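PDB 3AQ1: thermosome subunit from Methanococcoides burtonii, which probably binds and hydrolyses ATP to drive the folding of unfolded proteins, as in other group II chaperonins of the TCP-1 family. Local coordinates for residues P182-N187 with A298-E303; K189-S194 with N240-Q245. All coordinates share one frame; numbering follows the deposited sequence.

In the fold
Strand 184-193 serves both contacts, and both lie in what is, by family, the apical domain of the chaperonin. From the N terminus, residues 182-187 come first, and their partner in contact 1, 298-303, is more than a hundred residues further on. Within that long loop, residues 189-194 pair with 240-245, so contact 2 closes a shorter loop, holding helix 226-235, nested inside the first. The chain turns a corner at Glu186 and Asn187. Contact 1 is antiparallel, with strand 300-305; contact 2 is parallel, with strand 241-244. The two centres are about 13 Å apart, and Val185 and Asn187 both pack against Asn240.

Contact 1: P182-N187 with A298-E303; sequences PEKVEN and AGLVEE
The flat carboxylate of Glu302 lies against the flank of Lys184, its OE1 3.3 Å from Lys184 CG. The Glu303 carboxylate points instead to Arg176, in a salt bridge. Both glutamates belong to an antiparallel strand pair within a mixed sheet in the apical domain of this group II chaperonin; strand 310-317 continues the sheet beyond 300-305, and strand 241-244 beyond 184-193. Lys184 pairs with Glu302 and Glu186 with Leu300 as non-hydrogen-bonded pairs, all four side chains on one face; between them Val185 and Val301 form a hydrogen-bonded pair whose side chains point to the other face, where both meet Tyr262. Val185 N reaches Val301 O at 2.7 Å through a rather bent bond, whereas the return bond from Val301 N to Val185 O, at 3.0 Å, is almost straight. Outside this pair, Glu303 N bonds to Glu183 O. At the other end Asn187 N bonds to Gly299 O, close to where the chain turns a corner. Gly299 and Leu300 together face Thr315 of strand 310-317 in a classic beta bulge. On the more exposed face the chains of Lys184 and Glu302 rise together from the sheet. CG of Lys184 stands beside its own backbone N (chi1 -64°), and bends at chi3 and chi4 turn the amine back over the strand toward Leu300. NZ of Lys184 remains 4.7 Å from Glu302 OE1, so the opposite charges are near without forming a salt bridge. From two residues before Glu302 on the same face, Leu300 CD1 comes to 3.9 Å from Lys184 NZ and 3.4 Å from Val185 O.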
loop_
_atom_site.group_PDB
_atom_site.type_symbol
_atom_site.label_atom_id
_atom_site.label_comp_id
_atom_site.label_asym_id
_atom_site.label_seq_id
_atom_site.Cartn_x
_atom_site.Cartn_y
_atom_site.Cartn_z
ATOM N N PRO A 182 -15.591 33.702 7.225
ATOM C CA PRO A 182 -16.110 32.981 8.398
ATOM C C PRO A 182 -15.174 31.869 8.899
ATOM O O PRO A 182 -14.514 31.206 8.098
ATOM C CB PRO A 182 -17.441 32.389 7.885
ATOM C CG PRO A 182 -17.290 32.341 6.399
ATOM C CD PRO A 182 -16.508 33.596 6.079
ATOM N N GLU A 183 -15.121 31.665 10.212
ATOM C CA GLU A 183 -14.211 30.673 10.774
ATOM C C GLU A 183 -14.678 29.243 10.569
ATOM O O GLU A 183 -13.878 28.349 10.316
ATOM C CB GLU A 183 -13.995 30.919 12.257
ATOM C CG GLU A 183 -12.768 31.744 12.556
ATOM C CD GLU A 183 -12.490 31.844 14.043
ATOM O OE1 GLU A 183 -12.353 30.783 14.698
ATOM O OE2 GLU A 183 -12.412 32.989 14.549
ATOM N N LYS A 184 -15.976 29.034 10.710
ATOM C CA LYS A 184 -16.572 27.728 10.501
ATOM C C LYS A 184 -17.560 27.882 9.367
ATOM O O LYS A 184 -18.020 28.979 9.092
ATOM C CB LYS A 184 -17.319 27.235 11.754
ATOM C CG LYS A 184 -16.461 27.007 12.973
ATOM C CD LYS A 184 -17.288 26.957 14.275
ATOM C CE LYS A 184 -17.664 25.541 14.718
ATOM N NZ LYS A 184 -18.740 24.923 13.885
ATOM N N VAL A 185 -17.873 26.777 8.705
ATOM C CA VAL A 185 -18.977 26.732 7.778
ATOM C C VAL A 185 -19.653 25.390 7.879
ATOM O O VAL A 185 -19.048 24.379 7.570
ATOM C CB VAL A 185 -18.530 26.937 6.347
ATOM C CG1 VAL A 185 -19.727 26.847 5.445
ATOM C CG2 VAL A 185 -17.870 28.289 6.192
ATOM N N GLU A 186 -20.908 25.382 8.320
ATOM C CA GLU A 186 -21.685 24.153 8.381
ATOM C C GLU A 186 -22.356 23.910 7.038
ATOM O O GLU A 186 -22.630 24.847 6.295
ATOM C CB GLU A 186 -22.703 24.218 9.505
ATOM C CG GLU A 186 -22.073 24.327 10.882
ATOM C CD GLU A 186 -23.099 24.466 11.996
ATOM O OE1 GLU A 186 -24.328 24.476 11.720
ATOM O OE2 GLU A 186 -22.661 24.574 13.159
ATOM N N ASN A 187 -22.598 22.645 6.719
ATOM C CA ASN A 187 -23.116 22.288 5.409
ATOM C C ASN A 187 -22.383 23.071 4.360
ATOM O O ASN A 187 -22.952 23.927 3.699
ATOM C CB ASN A 187 -24.603 22.587 5.317
ATOM C CG ASN A 187 -25.366 21.955 6.420
ATOM O OD1 ASN A 187 -25.231 20.752 6.663
ATOM N ND2 ASN A 187 -26.169 22.755 7.120
ATOM N N ALA A 298 -19.516 18.965 2.262
ATOM C CA ALA A 298 -18.872 18.460 3.457
ATOM C C ALA A 298 -19.653 18.905 4.680
ATOM O O ALA A 298 -20.104 20.029 4.743
ATOM C CB ALA A 298 -17.442 18.991 3.541
ATOM N N GLY A 299 -19.788 18.038 5.669
ATOM C CA GLY A 299 -20.438 18.424 6.904
ATOM C C GLY A 299 -19.936 19.745 7.467
ATOM O O GLY A 299 -20.724 20.584 7.928
ATOM N N LEU A 300 -18.622 19.937 7.436
ATOM C CA LEU A 300 -18.023 21.080 8.107
ATOM C C LEU A 300 -16.675 21.474 7.504
ATOM O O LEU A 300 -15.838 20.636 7.217
ATOM C CB LEU A 300 -17.861 20.782 9.609
ATOM C CG LEU A 300 -17.184 21.813 10.520
ATOM C CD1 LEU A 300 -17.960 23.111 10.551
ATOM C CD2 LEU A 300 -17.016 21.264 11.928
ATOM N N VAL A 301 -16.482 22.767 7.316
ATOM C CA VAL A 301 -15.191 23.304 6.968
ATOM C C VAL A 301 -14.862 24.398 7.968
ATOM O O VAL A 301 -15.629 25.337 8.115
ATOM C CB VAL A 301 -15.189 23.872 5.559
ATOM C CG1 VAL A 301 -13.945 24.737 5.347
ATOM C CG2 VAL A 301 -15.257 22.735 4.553
ATOM N N GLU A 302 -13.744 24.260 8.681
ATOM C CA GLU A 302 -13.335 25.285 9.645
ATOM C C GLU A 302 -11.831 25.406 9.794
ATOM O O GLU A 302 -11.090 24.469 9.524
ATOM C CB GLU A 302 -13.953 25.045 11.018
ATOM C CG GLU A 302 -13.437 23.841 11.732
ATOM C CD GLU A 302 -13.846 23.819 13.194
ATOM O OE1 GLU A 302 -14.064 24.909 13.771
ATOM O OE2 GLU A 302 -13.922 22.712 13.770
ATOM N N GLU A 303 -11.401 26.590 10.203
ATOM C CA GLU A 303 -10.005 26.872 10.496
ATOM C C GLU A 303 -9.783 26.647 11.983
ATOM O O GLU A 303 -10.372 27.343 12.813
ATOM C CB GLU A 303 -9.696 28.325 10.138
ATOM C CG GLU A 303 -8.230 28.688 10.108
ATOM C CD GLU A 303 -8.026 30.163 9.772
ATOM O OE1 GLU A 303 -8.078 30.493 8.567
ATOM O OE2 GLU A 303 -7.825 30.990 10.698
#

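Contact 2: K189-S194 with N240-Q245; sequences KILLLS and NVVFCQ
The first torsions of Ile190 (-63°) and Phe243 (-69°) turn CG2 and the ring toward each other: CG2 of Ile190 is anti to its backbone N, and Phe243 holds its ring beside its own N. Ile190 CG2 then lies in the plane of the ring, at its edge, 4.0 Å from Phe243 CD2. Leu192 CD2 lies alongside the same residue, 3.9 Å from Phe243 CB. Ile190 CG1 packs beside Val241 on this face, and helix 269-279 covers it through Leu275 against Phe243. The opposite face bears Leu191, Leu193, Val242 and Cys244. There Leu193 CD1 lies 4.1 Å from Val242 CG1, while Val234 of helix 226-235 touches both leucines and Val242. As that helix links two adjacent parallel strands, the unit is a beta-alpha-beta crossover, its sheet layered between helices. The backbones run in parallel register from Ile190 opposite Val241 to Leu193 opposite Cys244. Leu191 N bonds to Val241 O (2.8 Å), and Phe243 N to Leu191 O; Leu193 N bonds to Phe243 O (2.9 Å) and Gln245 N to Leu193 O (2.7 Å). All four bonds are fairly straight. Lys189 O, at the start, receives Val241 N and, weakly, Asn240 N. Beyond the strand, Ser194 OG bonds to Ile284 O. The polar work between the strands thus falls to the backbone, whose inward-facing N-H and C=O groups are paired, and the side chains contribute mainly apolar packing on both faces.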
loop_
_atom_site.group_PDB
_atom_site.type_symbol
_atom_site.label_atom_id
_atom_site.label_comp_id
_atom_site.label_asym_id
_atom_site.label_seq_id
_atom_site.Cartn_x
_atom_site.Cartn_y
_atom_site.Cartn_z
ATOM N N LYS A 189 -20.652 23.957 0.920
ATOM C CA LYS A 189 -20.828 23.627 -0.482
ATOM C C LYS A 189 -19.548 24.068 -1.147
ATOM O O LYS A 189 -19.229 25.251 -1.168
ATOM C CB LYS A 189 -22.031 24.365 -1.059
ATOM C CG LYS A 189 -23.291 24.074 -0.312
ATOM C CD LYS A 189 -23.661 22.608 -0.428
ATOM C CE LYS A 189 -24.743 22.228 0.567
ATOM N NZ LYS A 189 -25.322 20.917 0.210
ATOM N N ILE A 190 -18.806 23.109 -1.675
ATOM C CA ILE A 190 -17.404 23.335 -1.990
ATOM C C ILE A 190 -17.139 23.434 -3.479
ATOM O O ILE A 190 -17.569 22.580 -4.263
ATOM C CB ILE A 190 -16.557 22.212 -1.412
ATOM C CG1 ILE A 190 -16.675 22.228 0.109
ATOM C CG2 ILE A 190 -15.114 22.338 -1.884
ATOM C CD1 ILE A 190 -16.379 20.920 0.743
ATOM N N LEU A 191 -16.421 24.487 -3.851
ATOM C CA LEU A 191 -16.015 24.710 -5.233
ATOM C C LEU A 191 -14.493 24.546 -5.342
ATOM O O LEU A 191 -13.752 25.150 -4.575
ATOM C CB LEU A 191 -16.449 26.117 -5.679
ATOM C CG LEU A 191 -16.129 26.594 -7.096
ATOM C CD1 LEU A 191 -17.000 25.885 -8.115
ATOM C CD2 LEU A 191 -16.297 28.101 -7.219
ATOM N N LEU A 192 -14.028 23.718 -6.273
ATOM C CA LEU A 192 -12.584 23.558 -6.491
ATOM C C LEU A 192 -12.152 24.251 -7.780
ATOM O O LEU A 192 -12.710 23.982 -8.840
ATOM C CB LEU A 192 -12.184 22.074 -6.508
ATOM C CG LEU A 192 -12.725 21.314 -5.291
ATOM C CD1 LEU A 192 -12.470 19.825 -5.375
ATOM C CD2 LEU A 192 -12.137 21.878 -4.038
ATOM N N LEU A 193 -11.181 25.159 -7.683
ATOM C CA LEU A 193 -10.650 25.855 -8.857
ATOM C C LEU A 193 -9.192 25.516 -9.076
ATOM O O LEU A 193 -8.377 25.662 -8.176
ATOM C CB LEU A 193 -10.771 27.376 -8.702
ATOM C CG LEU A 193 -12.148 27.983 -8.385
ATOM C CD1 LEU A 193 -12.105 29.507 -8.375
ATOM C CD2 LEU A 193 -13.183 27.500 -9.365
ATOM N N SER A 194 -8.854 25.068 -10.277
ATOM C CA SER A 194 -7.450 24.907 -10.652
ATOM C C SER A 194 -7.004 26.171 -11.384
ATOM O O SER A 194 -5.817 26.418 -11.560
ATOM C CB SER A 194 -7.256 23.684 -11.543
ATOM O OG SER A 194 -7.927 23.863 -12.784
ATOM N N ASN A 240 -20.265 27.703 -0.628
ATOM C CA ASN A 240 -19.866 28.170 0.702
ATOM C C ASN A 240 -18.353 28.380 0.866
ATOM O O ASN A 240 -17.876 29.205 1.662
ATOM C CB ASN A 240 -20.209 27.049 1.667
ATOM C CG ASN A 240 -21.464 27.280 2.354
ATOM O OD1 ASN A 240 -21.863 28.420 2.540
ATOM N ND2 ASN A 240 -22.123 26.212 2.757
ATOM N N VAL A 241 -17.612 27.568 0.127
ATOM C CA VAL A 241 -16.212 27.342 0.377
ATOM C C VAL A 241 -15.546 27.194 -0.973
ATOM O O VAL A 241 -16.030 26.447 -1.839
ATOM C CB VAL A 241 -16.035 26.060 1.190
ATOM C CG1 VAL A 241 -14.595 25.641 1.214
ATOM C CG2 VAL A 241 -16.601 26.254 2.591
ATOM N N VAL A 242 -14.460 27.934 -1.160
ATOM C CA VAL A 242 -13.709 27.862 -2.400
ATOM C C VAL A 242 -12.257 27.522 -2.098
ATOM O O VAL A 242 -11.606 28.215 -1.322
ATOM C CB VAL A 242 -13.753 29.193 -3.148
ATOM C CG1 VAL A 242 -12.983 29.090 -4.430
ATOM C CG2 VAL A 242 -15.175 29.586 -3.430
ATOM N N PHE A 243 -11.766 26.444 -2.696
ATOM C CA PHE A 243 -10.337 26.140 -2.694
ATOM C C PHE A 243 -9.767 26.445 -4.068
ATOM O O PHE A 243 -10.207 25.891 -5.070
ATOM C CB PHE A 243 -10.088 24.672 -2.348
ATOM C CG PHE A 243 -10.399 24.325 -0.928
ATOM C CD1 PHE A 243 -9.478 24.577 0.075
ATOM C CD2 PHE A 243 -11.609 23.735 -0.592
ATOM C CE1 PHE A 243 -9.762 24.262 1.400
ATOM C CE2 PHE A 243 -11.897 23.406 0.719
ATOM C CZ PHE A 243 -10.973 23.664 1.723
ATOM N N CYS A 244 -8.797 27.340 -4.128
ATOM C CA CYS A 244 -8.204 27.690 -5.408
ATOM C C CYS A 244 -6.756 27.220 -5.463
ATOM O O CYS A 244 -5.989 27.415 -4.530
ATOM C CB CYS A 244 -8.292 29.192 -5.656
ATOM S SG CYS A 244 -7.625 29.712 -7.231
ATOM N N GLN A 245 -6.383 26.584 -6.561
ATOM C CA GLN A 245 -5.044 26.068 -6.671
ATOM C C GLN A 245 -4.069 27.226 -6.853
ATOM O O GLN A 245 -2.899 27.115 -6.515
ATOM C CB GLN A 245 -4.947 25.078 -7.830
ATOM C CG GLN A 245 -3.560 24.495 -8.023
ATOM C CD GLN A 245 -3.458 23.645 -9.266
ATOM O OE1 GLN A 245 -4.365 22.877 -9.589
ATOM N NE2 GLN A 245 -2.347 23.777 -9.976
#